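BtGH115A (Bacteroides thetaiotaomicron, PDB 5BY3) acts as a family GH115 4-O-methyl-alpha-glucuronidase with specificity for decorated arabinogalactans. Local coordinates at residues V702-D714 with K752-V766. Numbering follows the deposited sequence.
Sequences VHGDKLRFTVSLD and KKSHQLVIKALDEGV
Thr710 and Lys760 form a hydrogen-bonded pair of two antiparallel strands, 708-713 and 755-761, with Thr710 N to Lys760 O at 2.9 Å and Lys760 N returning the bond to Thr710 O. Ser712 and Val758 repeat the pattern, and Leu762 N to Arg708 O and Asp714 N to Gln756 O carry the pairing past it at either end. A water spans the strands, 2.6 Å from Thr710 OG1 and donating to Val758 O.

Carboxylates secure both ends of the pairing. Asp763 OD2 accepts from Arg708 N (2.8 Å) through its anti lone pair and also meets Arg708 NE in a salt bridge (2.9 Å) whose hydrogen bond is weak, while OD1 takes NH2 on its syn side, tilted from the guanidinium plane. Arg708 CG lies between its backbone N and carbonyl carbon (chi1 63°), and bends at chi2 and chi3 bring the guanidinium back beside the Asp763 carboxylate, their planes 39° apart. A leucine in place of Arg708 would probably keep the backbone N-H bond to Asp763 OD2 but leave the carboxylate without the positive charge of the guanidinium and freer to turn. At the other end, Asp714 OD1 receives Gln756 N (2.8 Å) and OD2 receives His755 ND1 (2.8 Å), ring and carboxylate nearly coplanar at 17°, a geometry that would help hold the imidazole's rotation.

Apolar contacts divide between the two faces. Val711 CG1 touches Ile759 CG1 (4.1 Å) and Leu757 CD1 on one; on the other, Thr710 CG2 rests against both methyls of Leu762, CD1 at 3.6 Å.

The pair occupies the middle of a four-stranded antiparallel sheet in the GH115 C-terminal region, with 719-722 beside 708-713 and 677-682 beside 755-761. The face bearing Phe709, Val711 and Leu757 packs on strand 689-696 of a second antiparallel sheet, consistent with a beta-sandwich as in galactose-binding-like domains.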
loop_
_atom_site.group_PDB
_atom_site.type_symbol
_atom_site.label_atom_id
_atom_site.label_comp_id
_atom_site.label_asym_id
_atom_site.label_seq_id
_atom_site.Cartn_x
_atom_site.Cartn_y
_atom_site.Cartn_z
ATOM N N VAL A 702 19.359 -5.527 3.320
ATOM C CA VAL A 702 19.238 -5.118 1.904
ATOM C C VAL A 702 20.090 -5.991 1.003
ATOM O O VAL A 702 19.728 -6.251 -0.146
ATOM C CB VAL A 702 19.577 -3.636 1.680
ATOM C CG1 VAL A 702 19.250 -3.229 0.242
ATOM C CG2 VAL A 702 18.837 -2.757 2.694
ATOM N N HIS A 703 21.238 -6.412 1.526
ATOM C CA HIS A 703 22.092 -7.401 0.868
ATOM C C HIS A 703 22.757 -8.258 1.910
ATOM O O HIS A 703 23.348 -7.766 2.892
ATOM C CB HIS A 703 23.157 -6.756 -0.011
ATOM C CG HIS A 703 22.596 -6.027 -1.183
ATOM N ND1 HIS A 703 22.799 -4.679 -1.379
ATOM C CD2 HIS A 703 21.816 -6.449 -2.207
ATOM C CE1 HIS A 703 22.187 -4.306 -2.488
ATOM N NE2 HIS A 703 21.574 -5.358 -3.003
ATOM N N GLY A 704 22.659 -9.550 1.663
ATOM C CA GLY A 704 23.104 -10.516 2.609
ATOM C C GLY A 704 21.945 -10.755 3.510
ATOM O O GLY A 704 20.786 -10.517 3.140
ATOM N N ASP A 705 22.281 -11.199 4.710
ATOM C CA ASP A 705 21.336 -11.724 5.686
ATOM C C ASP A 705 21.643 -11.026 7.005
ATOM O O ASP A 705 21.231 -11.474 8.063
ATOM C CB ASP A 705 21.524 -13.250 5.794
ATOM C CG ASP A 705 21.704 -13.935 4.414
ATOM O OD1 ASP A 705 20.811 -13.769 3.529
ATOM O OD2 ASP A 705 22.742 -14.630 4.215
ATOM N N LYS A 706 22.359 -9.906 6.966
ATOM C CA LYS A 706 22.924 -9.453 8.226
ATOM C C LYS A 706 22.380 -8.310 9.076
ATOM O O LYS A 706 22.065 -8.580 10.214
ATOM C CB LYS A 706 24.447 -9.572 8.238
ATOM C CG LYS A 706 24.905 -10.981 8.611
ATOM C CD LYS A 706 24.998 -11.168 10.131
ATOM C CE LYS A 706 23.808 -11.897 10.747
ATOM N NZ LYS A 706 23.987 -12.137 12.212
ATOM N N LEU A 707 22.271 -7.073 8.601
ATOM C CA LEU A 707 21.960 -5.901 9.535
ATOM C C LEU A 707 22.608 -5.821 10.932
ATOM O O LEU A 707 22.003 -6.240 11.948
ATOM C CB LEU A 707 20.456 -5.669 9.742
ATOM C CG LEU A 707 19.592 -5.122 8.602
ATOM C CD1 LEU A 707 18.135 -5.060 9.084
ATOM C CD2 LEU A 707 20.104 -3.786 8.083
ATOM N N ARG A 708 23.796 -5.228 11.008
ATOM C CA ARG A 708 24.413 -4.988 12.319
ATOM C C ARG A 708 25.141 -3.646 12.523
ATOM O O ARG A 708 25.399 -2.905 11.582
ATOM C CB ARG A 708 25.283 -6.189 12.727
ATOM C CG ARG A 708 26.462 -6.474 11.836
ATOM C CD ARG A 708 26.574 -7.952 11.544
ATOM N NE ARG A 708 26.903 -8.046 10.136
ATOM C CZ ARG A 708 28.095 -8.328 9.628
ATOM N NH1 ARG A 708 29.127 -8.616 10.422
ATOM N NH2 ARG A 708 28.231 -8.354 8.304
ATOM N N PHE A 709 25.420 -3.332 13.780
ATOM C CA PHE A 709 26.116 -2.109 14.154
ATOM C C PHE A 709 27.158 -2.389 15.230
ATOM O O PHE A 709 27.230 -3.494 15.737
ATOM C CB PHE A 709 25.136 -0.983 14.581
ATOM C CG PHE A 709 24.251 -1.320 15.761
ATOM C CD1 PHE A 709 23.000 -1.924 15.569
ATOM C CD2 PHE A 709 24.644 -0.991 17.066
ATOM C CE1 PHE A 709 22.173 -2.219 16.659
ATOM C CE2 PHE A 709 23.817 -1.274 18.163
ATOM C CZ PHE A 709 22.578 -1.889 17.959
ATOM N N THR A 710 27.997 -1.404 15.537
ATOM C CA THR A 710 28.936 -1.539 16.638
ATOM C C THR A 710 28.684 -0.383 17.563
ATOM O O THR A 710 28.424 0.734 17.101
ATOM C CB THR A 710 30.417 -1.550 16.202
ATOM O OG1 THR A 710 30.859 -0.218 15.900
ATOM C CG2 THR A 710 30.663 -2.487 15.015
ATOM N N VAL A 711 28.735 -0.670 18.861
ATOM C CA VAL A 711 28.703 0.345 19.922
ATOM C C VAL A 711 30.072 0.456 20.594
ATOM O O VAL A 711 30.703 -0.560 20.920
ATOM C CB VAL A 711 27.667 -0.003 20.995
ATOM C CG1 VAL A 711 26.584 1.047 21.067
ATOM C CG2 VAL A 711 27.082 -1.379 20.729
ATOM N N SER A 712 30.543 1.684 20.791
ATOM C CA SER A 712 31.816 1.888 21.500
ATOM C C SER A 712 31.763 3.100 22.404
ATOM O O SER A 712 31.600 4.237 21.931
ATOM C CB SER A 712 33.013 1.958 20.534
ATOM O OG SER A 712 34.236 2.090 21.242
ATOM N N LEU A 713 31.863 2.825 23.705
ATOM C CA LEU A 713 31.992 3.845 24.739
ATOM C C LEU A 713 33.474 4.182 24.981
ATOM O O LEU A 713 34.245 3.360 25.495
ATOM C CB LEU A 713 31.322 3.395 26.041
ATOM C CG LEU A 713 31.409 4.433 27.174
ATOM C CD1 LEU A 713 30.110 5.190 27.387
ATOM C CD2 LEU A 713 31.873 3.789 28.475
ATOM N N ASP A 714 33.845 5.404 24.602
ATOM C CA ASP A 714 35.176 5.984 24.840
ATOM C C ASP A 714 36.286 5.168 24.204
ATOM O O ASP A 714 37.229 4.756 24.880
ATOM C CB ASP A 714 35.392 6.214 26.347
ATOM C CG ASP A 714 34.338 7.129 26.936
ATOM O OD1 ASP A 714 33.812 7.954 26.152
ATOM O OD2 ASP A 714 34.028 7.024 28.149
ATOM N N LYS A 752 35.062 9.027 33.747
ATOM C CA LYS A 752 35.812 10.132 33.133
ATOM C C LYS A 752 35.371 11.577 33.391
ATOM O O LYS A 752 36.247 12.425 33.582
ATOM C CB LYS A 752 35.862 9.948 31.613
ATOM C CG LYS A 752 37.100 9.276 31.059
ATOM C CD LYS A 752 37.503 9.962 29.755
ATOM C CE LYS A 752 37.591 9.007 28.570
ATOM N NZ LYS A 752 38.565 7.894 28.743
ATOM N N LYS A 753 34.052 11.845 33.369
ATOM C CA LYS A 753 33.430 13.221 33.344
ATOM C C LYS A 753 32.919 13.686 31.943
ATOM O O LYS A 753 31.941 14.457 31.846
ATOM C CB LYS A 753 34.328 14.305 33.996
ATOM C CG LYS A 753 33.606 15.491 34.608
ATOM C CD LYS A 753 34.515 16.295 35.535
ATOM C CE LYS A 753 33.714 17.083 36.575
ATOM N NZ LYS A 753 32.378 17.561 36.080
ATOM N N SER A 754 33.587 13.215 30.885
ATOM C CA SER A 754 33.178 13.445 29.496
ATOM C C SER A 754 33.276 12.125 28.764
ATOM O O SER A 754 34.360 11.539 28.724
ATOM C CB SER A 754 34.100 14.471 28.816
ATOM O OG SER A 754 33.972 14.460 27.388
ATOM N N HIS A 755 32.160 11.662 28.186
ATOM C CA HIS A 755 32.141 10.419 27.380
ATOM C C HIS A 755 31.567 10.613 25.995
ATOM O O HIS A 755 30.719 11.486 25.776
ATOM C CB HIS A 755 31.328 9.297 28.039
ATOM C CG HIS A 755 31.545 9.167 29.503
ATOM N ND1 HIS A 755 32.564 8.405 30.037
ATOM C CD2 HIS A 755 30.879 9.709 30.550
ATOM C CE1 HIS A 755 32.514 8.484 31.354
ATOM N NE2 HIS A 755 31.498 9.262 31.692
ATOM N N GLN A 756 32.004 9.743 25.091
ATOM C CA GLN A 756 31.435 9.620 23.766
ATOM C C GLN A 756 31.009 8.177 23.423
ATOM O O GLN A 756 31.761 7.227 23.684
ATOM C CB GLN A 756 32.429 10.143 22.729
ATOM C CG GLN A 756 32.462 11.655 22.631
ATOM C CD GLN A 756 33.660 12.157 21.866
ATOM O OE1 GLN A 756 34.071 11.576 20.847
ATOM N NE2 GLN A 756 34.233 13.252 22.348
ATOM N N LEU A 757 29.822 8.037 22.823
ATOM C CA LEU A 757 29.286 6.756 22.375
ATOM C C LEU A 757 29.247 6.747 20.862
ATOM O O LEU A 757 28.545 7.558 20.261
ATOM C CB LEU A 757 27.861 6.542 22.917
ATOM C CG LEU A 757 27.249 5.147 22.646
ATOM C CD1 LEU A 757 27.703 4.122 23.680
ATOM C CD2 LEU A 757 25.736 5.223 22.609
ATOM N N VAL A 758 29.990 5.830 20.250
ATOM C CA VAL A 758 30.030 5.738 18.796
ATOM C C VAL A 758 29.235 4.517 18.283
ATOM O O VAL A 758 29.561 3.360 18.599
ATOM C CB VAL A 758 31.489 5.806 18.277
ATOM C CG1 VAL A 758 31.601 5.437 16.800
ATOM C CG2 VAL A 758 32.059 7.200 18.523
ATOM N N ILE A 759 28.176 4.813 17.519
ATOM C CA ILE A 759 27.362 3.820 16.758
ATOM C C ILE A 759 27.774 3.782 15.275
ATOM O O ILE A 759 27.557 4.750 14.534
ATOM C CB ILE A 759 25.831 4.089 16.915
ATOM C CG1 ILE A 759 25.405 3.929 18.381
ATOM C CG2 ILE A 759 25.014 3.148 16.042
ATOM C CD1 ILE A 759 24.272 4.828 18.818
ATOM N N LYS A 760 28.373 2.675 14.851
ATOM C CA LYS A 760 28.827 2.514 13.470
ATOM C C LYS A 760 27.997 1.472 12.699
ATOM O O LYS A 760 27.749 0.378 13.214
ATOM C CB LYS A 760 30.307 2.126 13.463
ATOM C CG LYS A 760 30.945 2.131 12.085
ATOM C CD LYS A 760 32.432 1.853 12.138
ATOM C CE LYS A 760 32.929 1.471 10.760
ATOM N NZ LYS A 760 34.400 1.674 10.611
ATOM N N ALA A 761 27.591 1.795 11.468
ATOM C CA ALA A 761 26.875 0.837 10.634
ATOM C C ALA A 761 27.834 -0.091 9.907
ATOM O O ALA A 761 28.746 0.388 9.214
ATOM C CB ALA A 761 26.022 1.557 9.613
ATOM N N LEU A 762 27.597 -1.402 10.029
ATOM C CA LEU A 762 28.339 -2.433 9.288
ATOM C C LEU A 762 27.664 -2.923 8.008
ATOM O O LEU A 762 28.338 -3.428 7.109
ATOM C CB LEU A 762 28.642 -3.637 10.193
ATOM C CG LEU A 762 29.998 -3.725 10.914
ATOM C CD1 LEU A 762 30.544 -2.376 11.380
ATOM C CD2 LEU A 762 29.862 -4.691 12.091
ATOM N N ASP A 763 26.338 -2.792 7.935
ATOM C CA ASP A 763 25.581 -3.239 6.765
ATOM C C ASP A 763 24.801 -2.100 6.158
ATOM O O ASP A 763 24.739 -1.000 6.747
ATOM C CB ASP A 763 24.684 -4.426 7.122
ATOM C CG ASP A 763 25.486 -5.617 7.613
ATOM O OD1 ASP A 763 26.222 -6.227 6.794
ATOM O OD2 ASP A 763 25.403 -5.934 8.817
ATOM N N GLU A 764 24.213 -2.377 4.989
ATOM C CA GLU A 764 23.548 -1.386 4.161
ATOM C C GLU A 764 22.410 -0.594 4.852
ATOM O O GLU A 764 22.654 0.535 5.328
ATOM C CB GLU A 764 23.122 -1.999 2.824
ATOM C CG GLU A 764 23.068 -0.978 1.688
ATOM C CD GLU A 764 23.544 -1.533 0.354
ATOM O OE1 GLU A 764 24.481 -2.354 0.342
ATOM O OE2 GLU A 764 22.990 -1.140 -0.692
ATOM N N GLY A 765 21.204 -1.160 4.943
ATOM C CA GLY A 765 20.014 -0.350 5.292
ATOM C C GLY A 765 19.707 -0.225 6.776
ATOM O O GLY A 765 18.662 -0.716 7.244
ATOM N N VAL A 766 20.626 0.429 7.500
ATOM C CA VAL A 766 20.592 0.563 8.970
ATOM C C VAL A 766 19.972 1.900 9.289
ATOM O O VAL A 766 20.515 2.954 8.892
ATOM C CB VAL A 766 22.009 0.567 9.566
ATOM C CG1 VAL A 766 22.012 0.937 11.044
ATOM C CG2 VAL A 766 22.687 -0.774 9.327
HETATM O O HOH W 1 31.415 1.671 17.534
#